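Local coordinates for thioesterase domain-containing protein (Pyrococcus horikoshii, PDB 1IXL) that is of unknown function but adopts a hot-dog fold and may hydrolyse acyl-CoA thioesters, at residues A[87-92]-A[103-108]. Residues are numbered along the deposited sequence; the frame is centred on the assembly and turned at random.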
ATOM      1  N   LEU A  87       6.319   2.529   9.390  1.00 23.93           N
ATOM      2  CA  LEU A  87       5.371   3.221   8.523  1.00 23.28           C
ATOM      3  C   LEU A  87       4.001   2.565   8.503  1.00 24.34           C
ATOM      4  O   LEU A  87       3.900   1.352   8.636  1.00 23.26           O
ATOM      5  CB  LEU A  87       5.898   3.249   7.081  1.00 24.82           C
ATOM      6  CG  LEU A  87       7.339   3.729   6.832  1.00 25.39           C
ATOM      7  CD1 LEU A  87       7.662   3.617   5.320  1.00 28.04           C
ATOM      8  CD2 LEU A  87       7.505   5.180   7.306  1.00 23.53           C
ATOM      9  N   VAL A  88       2.960   3.379   8.341  1.00 20.95           N
ATOM     10  CA  VAL A  88       1.600   2.860   8.239  1.00 22.87           C
ATOM     11  C   VAL A  88       0.903   3.488   7.024  1.00 21.05           C
ATOM     12  O   VAL A  88       0.737   4.694   6.945  1.00 22.76           O
ATOM     13  CB  VAL A  88       0.733   3.171   9.478  1.00 23.98           C
ATOM     14  CG1 VAL A  88      -0.684   2.593   9.271  1.00 25.23           C
ATOM     15  CG2 VAL A  88       1.367   2.589  10.734  1.00 24.46           C
ATOM     16  N   ALA A  89       0.491   2.654   6.084  1.00 22.74           N
ATOM     17  CA  ALA A  89      -0.206   3.144   4.911  1.00 21.76           C
ATOM     18  C   ALA A  89      -1.714   2.992   5.145  1.00 22.72           C
ATOM     19  O   ALA A  89      -2.164   1.934   5.573  1.00 23.53           O
ATOM     20  CB  ALA A  89       0.226   2.337   3.695  1.00 20.74           C
ATOM     21  N   LYS A  90      -2.465   4.063   4.882  1.00 23.19           N
ATOM     22  CA  LYS A  90      -3.917   4.082   5.007  1.00 23.40           C
ATOM     23  C   LYS A  90      -4.508   4.330   3.614  1.00 22.52           C
ATOM     24  O   LYS A  90      -4.310   5.386   3.025  1.00 25.01           O
ATOM     25  CB  LYS A  90      -4.342   5.163   6.010  1.00 25.37           C
ATOM     26  CG  LYS A  90      -3.736   4.889   7.400  1.00 26.52           C
ATOM     27  CD  LYS A  90      -4.217   5.836   8.491  1.00 28.62           C
ATOM     28  CE  LYS A  90      -3.366   5.622   9.752  1.00 28.96           C
ATOM     29  NZ  LYS A  90      -3.781   6.563  10.836  1.00 33.97           N
ATOM     30  N   ALA A  91      -5.227   3.335   3.104  1.00 22.13           N
ATOM     31  CA  ALA A  91      -5.815   3.365   1.759  1.00 24.25           C
ATOM     32  C   ALA A  91      -7.343   3.364   1.743  1.00 26.81           C
ATOM     33  O   ALA A  91      -7.963   2.547   2.406  1.00 26.06           O
ATOM     34  CB  ALA A  91      -5.306   2.160   0.969  1.00 19.61           C
ATOM     35  N   LYS A  92      -7.948   4.278   0.985  1.00 30.68           N
ATOM     36  CA  LYS A  92      -9.410   4.327   0.892  1.00 26.91           C
ATOM     37  C   LYS A  92      -9.876   4.481  -0.556  1.00 25.39           C
ATOM     38  O   LYS A  92      -9.304   5.256  -1.314  1.00 24.73           O
ATOM     39  CB  LYS A  92      -9.977   5.483   1.721  1.00 32.73           C
ATOM     40  CG  LYS A  92     -11.523   5.565   1.634  1.00 34.85           C
ATOM     41  CD  LYS A  92     -12.119   6.565   2.603  1.00 43.20           C
ATOM     42  CE  LYS A  92     -11.748   7.997   2.267  1.00 45.96           C
ATOM     43  NZ  LYS A  92     -12.577   8.959   3.078  1.00 50.00           N
ATOM     44  N   VAL A 103      -8.055   4.733  -5.648  1.00 23.63           N
ATOM     45  CA  VAL A 103      -7.781   4.633  -4.220  1.00 20.43           C
ATOM     46  C   VAL A 103      -6.758   5.677  -3.815  1.00 22.94           C
ATOM     47  O   VAL A 103      -5.736   5.829  -4.473  1.00 20.90           O
ATOM     48  CB  VAL A 103      -7.221   3.244  -3.902  1.00 22.16           C
ATOM     49  CG1 VAL A 103      -6.924   3.115  -2.417  1.00 22.92           C
ATOM     50  CG2 VAL A 103      -8.221   2.182  -4.370  1.00 26.99           C
ATOM     51  N   GLU A 104      -7.042   6.412  -2.752  1.00 22.11           N
ATOM     52  CA  GLU A 104      -6.093   7.406  -2.285  1.00 24.05           C
ATOM     53  C   GLU A 104      -5.329   6.726  -1.157  1.00 23.96           C
ATOM     54  O   GLU A 104      -5.912   5.990  -0.358  1.00 22.23           O
ATOM     55  CB  GLU A 104      -6.820   8.648  -1.758  1.00 25.88           C
ATOM     56  CG  GLU A 104      -5.879   9.688  -1.160  1.00 36.09           C
ATOM     57  CD  GLU A 104      -6.580  10.995  -0.839  1.00 44.83           C
ATOM     58  OE1 GLU A 104      -7.662  10.943  -0.206  1.00 47.52           O
ATOM     59  OE2 GLU A 104      -6.048  12.067  -1.218  1.00 44.12           O
ATOM     60  N   VAL A 105      -4.023   6.936  -1.100  1.00 22.11           N
ATOM     61  CA  VAL A 105      -3.240   6.320  -0.040  1.00 21.37           C
ATOM     62  C   VAL A 105      -2.293   7.357   0.543  1.00 24.17           C
ATOM     63  O   VAL A 105      -1.715   8.181  -0.176  1.00 24.72           O
ATOM     64  CB  VAL A 105      -2.370   5.125  -0.557  1.00 21.53           C
ATOM     65  CG1 VAL A 105      -1.627   4.503   0.596  1.00 20.92           C
ATOM     66  CG2 VAL A 105      -3.232   4.069  -1.234  1.00 22.75           C
ATOM     67  N   LYS A 106      -2.157   7.326   1.855  1.00 23.15           N
ATOM     68  CA  LYS A 106      -1.245   8.224   2.529  1.00 28.68           C
ATOM     69  C   LYS A 106      -0.441   7.320   3.439  1.00 27.82           C
ATOM     70  O   LYS A 106      -1.003   6.451   4.110  1.00 26.69           O
ATOM     71  CB  LYS A 106      -2.011   9.284   3.338  1.00 26.85           C
ATOM     72  CG  LYS A 106      -2.458  10.463   2.491  1.00 33.88           C
ATOM     73  CD  LYS A 106      -2.762  11.681   3.345  1.00 40.67           C
ATOM     74  CE  LYS A 106      -4.248  11.912   3.474  1.00 43.28           C
ATOM     75  NZ  LYS A 106      -4.815  12.240   2.139  1.00 47.43           N
ATOM     76  N   VAL A 107       0.876   7.481   3.418  1.00 26.12           N
ATOM     77  CA  VAL A 107       1.712   6.668   4.273  1.00 24.33           C
ATOM     78  C   VAL A 107       2.206   7.578   5.389  1.00 25.96           C
ATOM     79  O   VAL A 107       2.719   8.662   5.115  1.00 25.86           O
ATOM     80  CB  VAL A 107       2.900   6.087   3.510  1.00 24.34           C
ATOM     81  CG1 VAL A 107       3.768   5.256   4.462  1.00 23.36           C
ATOM     82  CG2 VAL A 107       2.389   5.214   2.343  1.00 21.05           C
ATOM     83  N   TYR A 108       2.036   7.128   6.634  1.00 26.71           N
ATOM     84  CA  TYR A 108       2.431   7.905   7.818  1.00 27.29           C
ATOM     85  C   TYR A 108       3.574   7.323   8.628  1.00 28.11           C
ATOM     86  O   TYR A 108       3.802   6.110   8.640  1.00 25.01           O
ATOM     87  CB  TYR A 108       1.247   8.028   8.804  1.00 29.47           C
ATOM     88  CG  TYR A 108      -0.007   8.672   8.246  1.00 31.98           C
ATOM     89  CD1 TYR A 108      -0.894   7.948   7.439  1.00 31.55           C
ATOM     90  CD2 TYR A 108      -0.284  10.014   8.489  1.00 32.26           C
ATOM     91  CE1 TYR A 108      -2.025   8.557   6.879  1.00 32.54           C
ATOM     92  CE2 TYR A 108      -1.406  10.632   7.945  1.00 34.01           C
ATOM     93  CZ  TYR A 108      -2.273   9.904   7.138  1.00 32.85           C
ATOM     94  OH  TYR A 108      -3.372  10.530   6.583  1.00 32.86           O
TER
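V88, K90 and K92 pair with Y108, K106 and E104 as the three hydrogen-bonded pairs of an antiparallel register. In each pair both backbone N-H groups and both carbonyls are used. K90 N to K106 O is 2.9 Å and nearly straight (175° at the hydrogen); the return bond, K106 N to K90 O, is 3.1 Å. All six of these carbonyl oxygens also take a CA-H contact, K90 O from V105 and K106 O from A89. A89 and V107, and A91 and V105, are the non-hydrogen-bonded pairs. A89 and A91 instead bond through their backbones to V30 and A28 of strand 27-33, and V105 to G117 of strand 112-123. Strands 86-97 and 100-109 form a hairpin, and these outer bonds place it in the middle of the antiparallel hot-dog sheet. Its buried face is packed against L54, A55 and A58 of helix 48-63. There A91 CB lies 3.6 Å from V105 CG2, and A89 CB meets V107 CG2 at 3.8 Å. On the other face the K90 and Y108 side chains cross at about a right angle. K90 CG stands beside its own backbone N (chi1 -60°), and the extended chain beyond carries NZ over the ring face, 4.9 Å from the centroid, in a cation-pi contact. K90 CD is 3.8 Å from Y108 CE1. V88 O lies at the ring edge. K106 NZ turns back along its own strand to a salt bridge with E104 OE2 at 3.6 Å.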